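Local coordinates for protein flavodoxin (Bacillus cereus, PDB 6GAQ) that probably serves as a low-potential electron donor to redox enzymes, carrying electrons on a bound flavin mononucleotide, at residues Ala14-Ser19 / Gln43-Met48; Ser24-Ile29 / Ala93-Gly98; Ala9-Ala14 / Gly58-Ser63. All coordinates share one frame; numbering follows the deposited sequence.

Interaction 1 (Ala14-Ser19 / Gln43-Met48); sequences AYASMS and QEMEGM. With FMN (flavin mononucleotide), chain C.
A14 and Y15 run parallel to Q43 and E44, the CA atoms of Y15 and E44 lying 5.0 Å apart, where strand 11-16 meets edge strand 40-44 of the flavodoxin sheet. The two strands belong to one beta-alpha-beta unit, joined through helix 21-35. Y15 is held by both of its backbone polar groups. Its N donates to Q43 O at 3.0 Å, in the carbonyl plane, whereas M45 N reaches Y15 O at 3.1 Å from above that carbonyl, 48° out of its plane. With this second bond the 43-48 chain leaves the sheet and enters a type II turn from M45 to M48.

The Y15 side chain starts with CG between the backbone N and the carbonyl carbon (chi1 71°), which carries ring atom CD2 to 3.2 Å from Q43 O. At the hydroxyl end of the ring E44 CG comes alongside Y15 OH and CZ, the two side chains crossing obliquely, and A26 of helix 21-35 packs on the same tyrosine. A14 and A16 instead meet the methionines. M45 SD lies 3.6 Å from A16 CB, and a bend at chi3 turns M45 CE back toward A14 O; A75 and F78 of helix 73-81 also touch M45. M48, fully extended, sets its SD 4.0 Å from A14 CB.

Past its strand, 14-19 becomes the loop that binds the FMN phosphate. S17 OG donates to FMN O2P, and M18 N to FMN O3P at 3.0 Å. S19 N gives that same FMN O3P a second, nearly straight bond of 2.9 Å.

Interaction 2 (Ser24-Ile29 / Ala93-Gly98); sequences SIADLI and AVFGSG. With FMN (flavin mononucleotide), chain C.
The phenyl ring of F95 receives three side chains from helix 21-35. I29 brings CD1 over one face, 3.8 Å from the ring centroid and only 19° off the normal, a CH-pi contact displaced toward the rim of the ring. I25 approaches obliquely, its CG2 3.5 Å from F95 CD1; the isoleucine and the phenylalanine reach past one another, each heading the opposite way. A26 contributes CB at 3.9 Å from F95 CZ, at the outer end of the ring. The other branch of I25 runs on to the next strand residue that faces the helix, where CD1 rests 3.6 Å from S97 CB; between F95 and S97 the carbonyl group of G96, which has no side chain, also comes near this methyl.

These contacts depend on how F95 is posed: CG sits between the backbone N and the carbonyl carbon (chi1 64°), and the ring stands out toward the helix. I13 of strand 11-16 touches F95, A26 and I29 alike, while C143 and A147 of helix 137-152 pack on I25 and I29. Helix and strand run in roughly opposed directions, at 142°, with a closest axis approach of 9.2 Å, close enough for side chains to mesh directly.

At the strand end the apolar contact gives way to the cofactor. S97 OG accepts a hydrogen bond from FMN O4' at 2.7 Å and is itself bonded to L132 O, so that the ribityl hydroxyl and a backbone carbonyl together fix the serine. G98 CA then passes 3.4 Å from FMN O2. A helix packed on a parallel sheet, with the flavin held at the C-terminal ends of the strands and by the loops that follow, is the layered alpha/beta architecture of the flavodoxin fold.

Interaction 3 (Ala9-Ala14 / Gly58-Ser63); sequences AKILIA and GIILGS
Between K10-A14 and G58-G62 five backbone hydrogen bonds form a parallel pairing in which the donors alternate from strand to strand. G58 N binds K10 O at 2.8 Å, and L12 N returns a bond to G58 O. I60 N then meets L12 O at 2.6 Å, a short and nearly straight bond; A14 N to I60 O and G62 N to A14 O continue the pattern. G58, L12, I60 and A14 therefore use both N and O across this seam, and the axes of segments 11-14 and 58-63 run 14° from parallel and come within 4.4 Å.

CA-H groups add weaker contacts to the same carbonyls. I11 CA approaches G58 O at 3.1 Å, and I13 CA repeats the arrangement on I60 O.

The apolar side chains meet in pairs on the two faces. I11, I13 and I60 share one, with I13 CG1 4.3 Å from I60 CB; opposite I11 stands G58, which brings no side chain. L12, I59, A14 and L61 share the other. There L12 CD2 lies 4.2 Å from I59 CG2, and L61, whose CG is anti to its carbonyl carbon (chi1 -55°), turns CD2 to within 3.9 Å of A14 CB.

Both strands lie inside the sheet: I11 and I13 bond onward to strand 40-44, and I59 to K91 of strand 91-98. L33 of helix 21-35 covers I11 and I60 on one face, whereas F112 and L116 of helix 107-117 pack against L61 on the other.

Interactions 1 and 3 share A14 and use opposite edges of strand 11-16, which lies between strands 40-44 and 58-63; both segments of interaction 1 fall between the outer ends of interaction 3 along the chain. Interaction 2 joins strand 91-98 to helix 21-35, which leads from strand 11-16 to 40-44. F95 N and L61 O probably hydrogen-bond, which continues the sheet from 58-63 to 91-98. The centres are 10 to 11 Å apart, and F95 packs against I60, G62 and Y15, bringing all three contacts together on the side of the sheet covered by helix 21-35. Of these four neighbouring parallel strands, 11-16 leads to the FMN phosphate and 91-98 to the ribityl chain and flavin O2.

Interaction 1 (Ala14-Ser19 / Gln43-Met48)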
loop_
_atom_site.group_PDB
_atom_site.type_symbol
_atom_site.label_atom_id
_atom_site.label_comp_id
_atom_site.label_asym_id
_atom_site.label_seq_id
_atom_site.Cartn_x
_atom_site.Cartn_y
_atom_site.Cartn_z
ATOM N N ALA A 14 -1.960 0.289 -5.529
ATOM C CA ALA A 14 -1.733 -1.080 -5.973
ATOM C C ALA A 14 -1.757 -1.994 -4.754
ATOM O O ALA A 14 -0.968 -1.808 -3.821
ATOM C CB ALA A 14 -0.405 -1.206 -6.719
ATOM N N TYR A 15 -2.659 -2.973 -4.759
ATOM C CA TYR A 15 -2.877 -3.816 -3.595
ATOM C C TYR A 15 -2.845 -5.289 -3.979
ATOM O O TYR A 15 -3.211 -5.669 -5.095
ATOM C CB TYR A 15 -4.213 -3.487 -2.903
ATOM C CG TYR A 15 -5.443 -3.909 -3.677
ATOM C CD1 TYR A 15 -6.037 -5.148 -3.459
ATOM C CD2 TYR A 15 -6.018 -3.065 -4.618
ATOM C CE1 TYR A 15 -7.161 -5.536 -4.163
ATOM C CE2 TYR A 15 -7.144 -3.444 -5.326
ATOM C CZ TYR A 15 -7.712 -4.681 -5.094
ATOM O OH TYR A 15 -8.832 -5.063 -5.795
ATOM N N ALA A 16 -2.403 -6.112 -3.030
ATOM C CA ALA A 16 -2.447 -7.566 -3.140
ATOM C C ALA A 16 -3.393 -8.079 -2.063
ATOM O O ALA A 16 -3.120 -7.928 -0.868
ATOM C CB ALA A 16 -1.056 -8.177 -2.983
ATOM N N SER A 17 -4.505 -8.677 -2.483
ATOM C CA SER A 17 -5.500 -9.182 -1.550
ATOM C C SER A 17 -5.980 -10.550 -2.003
ATOM O O SER A 17 -6.234 -10.768 -3.191
ATOM C CB SER A 17 -6.692 -8.224 -1.429
ATOM O OG SER A 17 -7.648 -8.723 -0.511
ATOM N N MET A 18 -6.101 -11.467 -1.047
ATOM C CA MET A 18 -6.586 -12.818 -1.301
ATOM C C MET A 18 -7.964 -13.078 -0.714
ATOM O O MET A 18 -8.810 -13.677 -1.382
ATOM C CB MET A 18 -5.595 -13.847 -0.744
ATOM C CG MET A 18 -6.099 -15.282 -0.767
ATOM S SD MET A 18 -4.848 -16.463 -0.228
ATOM C CE MET A 18 -5.846 -17.929 0.018
ATOM N N SER A 19 -8.217 -12.634 0.516
ATOM C CA SER A 19 -9.504 -12.838 1.166
ATOM C C SER A 19 -10.315 -11.556 1.307
ATOM O O SER A 19 -11.394 -11.587 1.909
ATOM C CB SER A 19 -9.307 -13.483 2.545
ATOM O OG SER A 19 -8.579 -12.634 3.413
ATOM N N GLN A 43 -5.695 -0.571 -8.461
ATOM C CA GLN A 43 -5.252 -1.714 -9.247
ATOM C C GLN A 43 -4.731 -2.816 -8.338
ATOM O O GLN A 43 -4.261 -2.559 -7.227
ATOM C CB GLN A 43 -4.149 -1.322 -10.241
ATOM C CG GLN A 43 -4.631 -0.545 -11.451
ATOM C CD GLN A 43 -3.566 -0.428 -12.525
ATOM O OE1 GLN A 43 -2.448 -0.918 -12.363
ATOM N NE2 GLN A 43 -3.907 0.226 -13.628
ATOM N N GLU A 44 -4.821 -4.051 -8.825
ATOM C CA GLU A 44 -4.127 -5.166 -8.201
ATOM C C GLU A 44 -2.684 -5.209 -8.690
ATOM O O GLU A 44 -2.389 -4.887 -9.845
ATOM C CB GLU A 44 -4.830 -6.490 -8.513
ATOM C CG GLU A 44 -6.351 -6.427 -8.451
ATOM C CD GLU A 44 -6.999 -7.796 -8.559
ATOM O OE1 GLU A 44 -6.293 -8.808 -8.363
ATOM O OE2 GLU A 44 -8.214 -7.862 -8.843
ATOM N N MET A 45 -1.776 -5.604 -7.797
ATOM C CA MET A 45 -0.355 -5.571 -8.121
ATOM C C MET A 45 0.131 -6.829 -8.827
ATOM O O MET A 45 1.223 -6.814 -9.405
ATOM C CB MET A 45 0.476 -5.348 -6.854
ATOM C CG MET A 45 0.328 -6.431 -5.804
ATOM S SD MET A 45 1.580 -6.292 -4.514
ATOM C CE MET A 45 1.559 -4.527 -4.215
ATOM N N GLU A 46 -0.640 -7.910 -8.791
ATOM C CA GLU A 46 -0.274 -9.107 -9.531
ATOM C C GLU A 46 -0.381 -8.851 -11.030
ATOM O O GLU A 46 -1.282 -8.151 -11.500
ATOM C CB GLU A 46 -1.167 -10.281 -9.117
ATOM C CG GLU A 46 -1.130 -11.488 -10.051
ATOM C CD GLU A 46 -2.050 -11.337 -11.245
ATOM O OE1 GLU A 46 -3.045 -10.587 -11.150
ATOM O OE2 GLU A 46 -1.754 -11.943 -12.292
ATOM N N GLY A 47 0.561 -9.420 -11.784
ATOM C CA GLY A 47 0.557 -9.297 -13.231
ATOM C C GLY A 47 0.747 -7.872 -13.702
ATOM O O GLY A 47 0.600 -7.565 -14.889
ATOM N N MET A 48 1.083 -6.996 -12.762
ATOM C CA MET A 48 1.223 -5.569 -13.009
ATOM C C MET A 48 2.699 -5.247 -13.197
ATOM O O MET A 48 3.497 -5.408 -12.267
ATOM C CB MET A 48 0.634 -4.769 -11.846
ATOM C CG MET A 48 0.900 -3.278 -11.892
ATOM S SD MET A 48 0.269 -2.451 -10.419
ATOM C CE MET A 48 0.552 -0.736 -10.844
HETATM N N1 FMN C . -0.444 -12.172 9.193
HETATM C C2 FMN C . 0.686 -11.518 9.643
HETATM O O2 FMN C . 0.599 -10.370 10.075
HETATM N N3 FMN C . 1.913 -12.149 9.611
HETATM C C4 FMN C . 2.018 -13.437 9.127
HETATM O O4 FMN C . 3.113 -13.998 9.098
HETATM C C4A FMN C . 0.883 -14.098 8.673
HETATM N N5 FMN C . 0.984 -15.385 8.190
HETATM C C5A FMN C . -0.142 -16.040 7.740
HETATM C C6 FMN C . -0.035 -17.338 7.253
HETATM C C7 FMN C . -1.165 -18.006 6.798
HETATM C C7M FMN C . -1.044 -19.406 6.273
HETATM C C8 FMN C . -2.404 -17.374 6.830
HETATM C C8M FMN C . -3.627 -18.089 6.340
HETATM C C9 FMN C . -2.510 -16.075 7.316
HETATM C C9A FMN C . -1.380 -15.405 7.772
HETATM N N10 FMN C . -1.482 -14.110 8.247
HETATM C C10 FMN C . -0.352 -13.460 8.706
HETATM C "C1'" FMN C . -2.817 -13.422 8.304
HETATM C "C2'" FMN C . -3.203 -12.656 7.043
HETATM O "O2'" FMN C . -2.230 -11.680 6.745
HETATM C "C3'" FMN C . -4.554 -11.991 7.297
HETATM O "O3'" FMN C . -5.566 -12.974 7.278
HETATM C "C4'" FMN C . -4.895 -10.882 6.306
HETATM O "O4'" FMN C . -5.901 -10.068 6.865
HETATM C "C5'" FMN C . -5.384 -11.410 4.961
HETATM O "O5'" FMN C . -5.625 -10.301 4.121
HETATM P P FMN C . -6.412 -10.442 2.721
HETATM O O1P FMN C . -7.886 -10.572 3.009
HETATM O O2P FMN C . -6.174 -9.209 1.884
HETATM O O3P FMN C . -5.933 -11.668 1.980
#

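Interaction 2 (Ser24-Ile29 / Ala93-Gly98)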
loop_
_atom_site.group_PDB
_atom_site.type_symbol
_atom_site.label_atom_id
_atom_site.label_comp_id
_atom_site.label_asym_id
_atom_site.label_seq_id
_atom_site.Cartn_x
_atom_site.Cartn_y
_atom_site.Cartn_z
ATOM N N SER A 24 -10.437 -4.226 0.999
ATOM C CA SER A 24 -11.351 -3.316 1.685
ATOM C C SER A 24 -10.617 -2.086 2.204
ATOM O O SER A 24 -11.166 -0.977 2.196
ATOM C CB SER A 24 -12.055 -4.047 2.827
ATOM O OG SER A 24 -12.657 -5.244 2.367
ATOM N N ILE A 25 -9.376 -2.263 2.662
ATOM C CA ILE A 25 -8.567 -1.119 3.075
ATOM C C ILE A 25 -8.275 -0.222 1.881
ATOM O O ILE A 25 -8.327 1.011 1.982
ATOM C CB ILE A 25 -7.269 -1.595 3.752
ATOM C CG1 ILE A 25 -7.583 -2.506 4.937
ATOM C CG2 ILE A 25 -6.438 -0.406 4.203
ATOM C CD1 ILE A 25 -6.379 -3.247 5.459
ATOM N N ALA A 26 -7.962 -0.826 0.731
ATOM C CA ALA A 26 -7.684 -0.043 -0.468
ATOM C C ALA A 26 -8.903 0.766 -0.893
ATOM O O ALA A 26 -8.769 1.901 -1.366
ATOM C CB ALA A 26 -7.227 -0.964 -1.599
ATOM N N ASP A 27 -10.101 0.200 -0.728
ATOM C CA ASP A 27 -11.317 0.920 -1.093
ATOM C C ASP A 27 -11.538 2.127 -0.189
ATOM O O ASP A 27 -11.935 3.200 -0.662
ATOM C CB ASP A 27 -12.521 -0.019 -1.036
ATOM C CG ASP A 27 -12.479 -1.086 -2.112
ATOM O OD1 ASP A 27 -11.829 -0.855 -3.153
ATOM O OD2 ASP A 27 -13.097 -2.155 -1.918
ATOM N N LEU A 28 -11.287 1.973 1.113
ATOM C CA LEU A 28 -11.474 3.084 2.039
ATOM C C LEU A 28 -10.498 4.217 1.746
ATOM O O LEU A 28 -10.878 5.393 1.765
ATOM C CB LEU A 28 -11.319 2.599 3.481
ATOM C CG LEU A 28 -12.418 1.686 4.029
ATOM C CD1 LEU A 28 -11.942 0.965 5.278
ATOM C CD2 LEU A 28 -13.684 2.478 4.318
ATOM N N ILE A 29 -9.238 3.882 1.464
ATOM C CA ILE A 29 -8.236 4.913 1.205
ATOM C C ILE A 29 -8.572 5.681 -0.068
ATOM O O ILE A 29 -8.415 6.907 -0.127
ATOM C CB ILE A 29 -6.833 4.283 1.137
ATOM C CG1 ILE A 29 -6.479 3.629 2.473
ATOM C CG2 ILE A 29 -5.792 5.327 0.762
ATOM C CD1 ILE A 29 -5.297 2.691 2.398
ATOM N N ALA A 93 3.496 5.596 0.167
ATOM C CA ALA A 93 3.093 5.080 1.466
ATOM C C ALA A 93 2.712 3.615 1.296
ATOM O O ALA A 93 2.556 3.120 0.177
ATOM C CB ALA A 93 1.937 5.887 2.065
ATOM N N VAL A 94 2.572 2.918 2.424
ATOM C CA VAL A 94 2.297 1.485 2.430
ATOM C C VAL A 94 1.216 1.193 3.464
ATOM O O VAL A 94 1.099 1.884 4.480
ATOM C CB VAL A 94 3.578 0.660 2.720
ATOM C CG1 VAL A 94 3.291 -0.835 2.692
ATOM C CG2 VAL A 94 4.675 0.997 1.720
ATOM N N PHE A 95 0.403 0.173 3.187
ATOM C CA PHE A 95 -0.562 -0.338 4.150
ATOM C C PHE A 95 -0.629 -1.853 4.018
ATOM O O PHE A 95 -0.043 -2.445 3.108
ATOM C CB PHE A 95 -1.950 0.294 3.959
ATOM C CG PHE A 95 -2.596 -0.032 2.642
ATOM C CD1 PHE A 95 -3.420 -1.139 2.509
ATOM C CD2 PHE A 95 -2.390 0.777 1.539
ATOM C CE1 PHE A 95 -4.019 -1.434 1.298
ATOM C CE2 PHE A 95 -2.986 0.488 0.326
ATOM C CZ PHE A 95 -3.801 -0.619 0.204
ATOM N N GLY A 96 -1.348 -2.482 4.936
ATOM C CA GLY A 96 -1.474 -3.927 4.910
ATOM C C GLY A 96 -2.404 -4.409 6.001
ATOM O O GLY A 96 -2.685 -3.698 6.972
ATOM N N SER A 97 -2.873 -5.642 5.821
ATOM C CA SER A 97 -3.740 -6.311 6.782
ATOM C C SER A 97 -3.080 -7.613 7.213
ATOM O O SER A 97 -2.745 -8.452 6.368
ATOM C CB SER A 97 -5.121 -6.579 6.182
ATOM O OG SER A 97 -5.924 -7.343 7.065
ATOM N N GLY A 98 -2.900 -7.783 8.523
ATOM C CA GLY A 98 -2.295 -8.971 9.083
ATOM C C GLY A 98 -3.160 -9.579 10.174
ATOM O O GLY A 98 -4.380 -9.413 10.201
HETATM N N1 FMN C . -0.444 -12.172 9.193
HETATM C C2 FMN C . 0.686 -11.518 9.643
HETATM O O2 FMN C . 0.599 -10.370 10.075
HETATM N N3 FMN C . 1.913 -12.149 9.611
HETATM C C4 FMN C . 2.018 -13.437 9.127
HETATM O O4 FMN C . 3.113 -13.998 9.098
HETATM C C4A FMN C . 0.883 -14.098 8.673
HETATM N N5 FMN C . 0.984 -15.385 8.190
HETATM C C5A FMN C . -0.142 -16.040 7.740
HETATM C C6 FMN C . -0.035 -17.338 7.253
HETATM C C7 FMN C . -1.165 -18.006 6.798
HETATM C C7M FMN C . -1.044 -19.406 6.273
HETATM C C8 FMN C . -2.404 -17.374 6.830
HETATM C C8M FMN C . -3.627 -18.089 6.340
HETATM C C9 FMN C . -2.510 -16.075 7.316
HETATM C C9A FMN C . -1.380 -15.405 7.772
HETATM N N10 FMN C . -1.482 -14.110 8.247
HETATM C C10 FMN C . -0.352 -13.460 8.706
HETATM C "C1'" FMN C . -2.817 -13.422 8.304
HETATM C "C2'" FMN C . -3.203 -12.656 7.043
HETATM O "O2'" FMN C . -2.230 -11.680 6.745
HETATM C "C3'" FMN C . -4.554 -11.991 7.297
HETATM O "O3'" FMN C . -5.566 -12.974 7.278
HETATM C "C4'" FMN C . -4.895 -10.882 6.306
HETATM O "O4'" FMN C . -5.901 -10.068 6.865
HETATM C "C5'" FMN C . -5.384 -11.410 4.961
HETATM O "O5'" FMN C . -5.625 -10.301 4.121
HETATM P P FMN C . -6.412 -10.442 2.721
HETATM O O1P FMN C . -7.886 -10.572 3.009
HETATM O O2P FMN C . -6.174 -9.209 1.884
HETATM O O3P FMN C . -5.933 -11.668 1.980
#

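Interaction 3 (Ala9-Ala14 / Gly58-Ser63)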
loop_
_atom_site.group_PDB
_atom_site.type_symbol
_atom_site.label_atom_id
_atom_site.label_comp_id
_atom_site.label_asym_id
_atom_site.label_seq_id
_atom_site.Cartn_x
_atom_site.Cartn_y
_atom_site.Cartn_z
ATOM N N ALA A 9 -2.826 11.896 -14.363
ATOM C CA ALA A 9 -2.576 10.838 -13.391
ATOM C C ALA A 9 -1.963 11.412 -12.118
ATOM O O ALA A 9 -1.144 12.330 -12.175
ATOM C CB ALA A 9 -1.670 9.773 -13.988
ATOM N N LYS A 10 -2.358 10.867 -10.967
ATOM C CA LYS A 10 -1.889 11.406 -9.696
ATOM C C LYS A 10 -1.462 10.317 -8.720
ATOM O O LYS A 10 -0.266 10.050 -8.573
ATOM C CB LYS A 10 -2.968 12.281 -9.061
ATOM C CG LYS A 10 -2.405 13.526 -8.415
ATOM C CD LYS A 10 -3.487 14.523 -8.083
ATOM C CE LYS A 10 -2.868 15.803 -7.570
ATOM N NZ LYS A 10 -1.692 15.531 -6.696
ATOM N N ILE A 11 -2.420 9.699 -8.034
ATOM C CA ILE A 11 -2.137 8.733 -6.980
ATOM C C ILE A 11 -2.603 7.354 -7.425
ATOM O O ILE A 11 -3.705 7.201 -7.963
ATOM C CB ILE A 11 -2.802 9.137 -5.649
ATOM C CG1 ILE A 11 -2.270 10.494 -5.183
ATOM C CG2 ILE A 11 -2.551 8.082 -4.582
ATOM C CD1 ILE A 11 -2.771 10.914 -3.818
ATOM N N LEU A 12 -1.756 6.352 -7.199
ATOM C CA LEU A 12 -2.051 4.970 -7.547
ATOM C C LEU A 12 -2.083 4.117 -6.287
ATOM O O LEU A 12 -1.209 4.237 -5.421
ATOM C CB LEU A 12 -1.011 4.414 -8.527
ATOM C CG LEU A 12 -0.756 2.904 -8.497
ATOM C CD1 LEU A 12 -1.906 2.144 -9.144
ATOM C CD2 LEU A 12 0.563 2.568 -9.175
ATOM N N ILE A 13 -3.092 3.257 -6.191
ATOM C CA ILE A 13 -3.230 2.313 -5.088
ATOM C C ILE A 13 -3.122 0.915 -5.686
ATOM O O ILE A 13 -4.077 0.411 -6.288
ATOM C CB ILE A 13 -4.546 2.492 -4.325
ATOM C CG1 ILE A 13 -4.649 3.911 -3.762
ATOM C CG2 ILE A 13 -4.655 1.469 -3.204
ATOM C CD1 ILE A 13 -5.987 4.218 -3.134
ATOM N N ALA A 14 -1.960 0.289 -5.529
ATOM C CA ALA A 14 -1.733 -1.080 -5.973
ATOM C C ALA A 14 -1.757 -1.994 -4.754
ATOM O O ALA A 14 -0.968 -1.808 -3.821
ATOM C CB ALA A 14 -0.405 -1.206 -6.719
ATOM N N GLY A 58 1.844 10.205 -6.768
ATOM C CA GLY A 58 1.865 9.446 -5.535
ATOM C C GLY A 58 1.523 7.998 -5.795
ATOM O O GLY A 58 0.796 7.664 -6.731
ATOM N N ILE A 59 2.073 7.124 -4.953
ATOM C CA ILE A 59 1.882 5.684 -5.081
ATOM C C ILE A 59 1.692 5.096 -3.691
ATOM O O ILE A 59 2.525 5.309 -2.804
ATOM C CB ILE A 59 3.071 5.002 -5.787
ATOM C CG1 ILE A 59 3.225 5.521 -7.218
ATOM C CG2 ILE A 59 2.895 3.491 -5.780
ATOM C CD1 ILE A 59 4.661 5.740 -7.632
ATOM N N ILE A 60 0.606 4.354 -3.498
ATOM C CA ILE A 60 0.323 3.695 -2.228
ATOM C C ILE A 60 0.233 2.200 -2.491
ATOM O O ILE A 60 -0.686 1.737 -3.180
ATOM C CB ILE A 60 -0.964 4.217 -1.577
ATOM C CG1 ILE A 60 -0.908 5.737 -1.419
ATOM C CG2 ILE A 60 -1.175 3.559 -0.223
ATOM C CD1 ILE A 60 -2.106 6.313 -0.696
ATOM N N LEU A 61 1.181 1.444 -1.949
ATOM C CA LEU A 61 1.171 -0.005 -2.068
ATOM C C LEU A 61 0.468 -0.627 -0.868
ATOM O O LEU A 61 0.435 -0.055 0.225
ATOM C CB LEU A 61 2.593 -0.556 -2.182
ATOM C CG LEU A 61 3.473 0.001 -3.303
ATOM C CD1 LEU A 61 4.790 -0.756 -3.372
ATOM C CD2 LEU A 61 2.749 -0.056 -4.639
ATOM N N GLY A 62 -0.098 -1.809 -1.085
ATOM C CA GLY A 62 -0.777 -2.529 -0.027
ATOM C C GLY A 62 -0.708 -4.028 -0.220
ATOM O O GLY A 62 -0.869 -4.520 -1.340
ATOM N N SER A 63 -0.466 -4.769 0.857
ATOM C CA SER A 63 -0.345 -6.215 0.744
ATOM C C SER A 63 -0.593 -6.854 2.099
ATOM O O SER A 63 -0.237 -6.297 3.141
ATOM C CB SER A 63 1.035 -6.622 0.217
ATOM O OG SER A 63 1.310 -7.982 0.511
#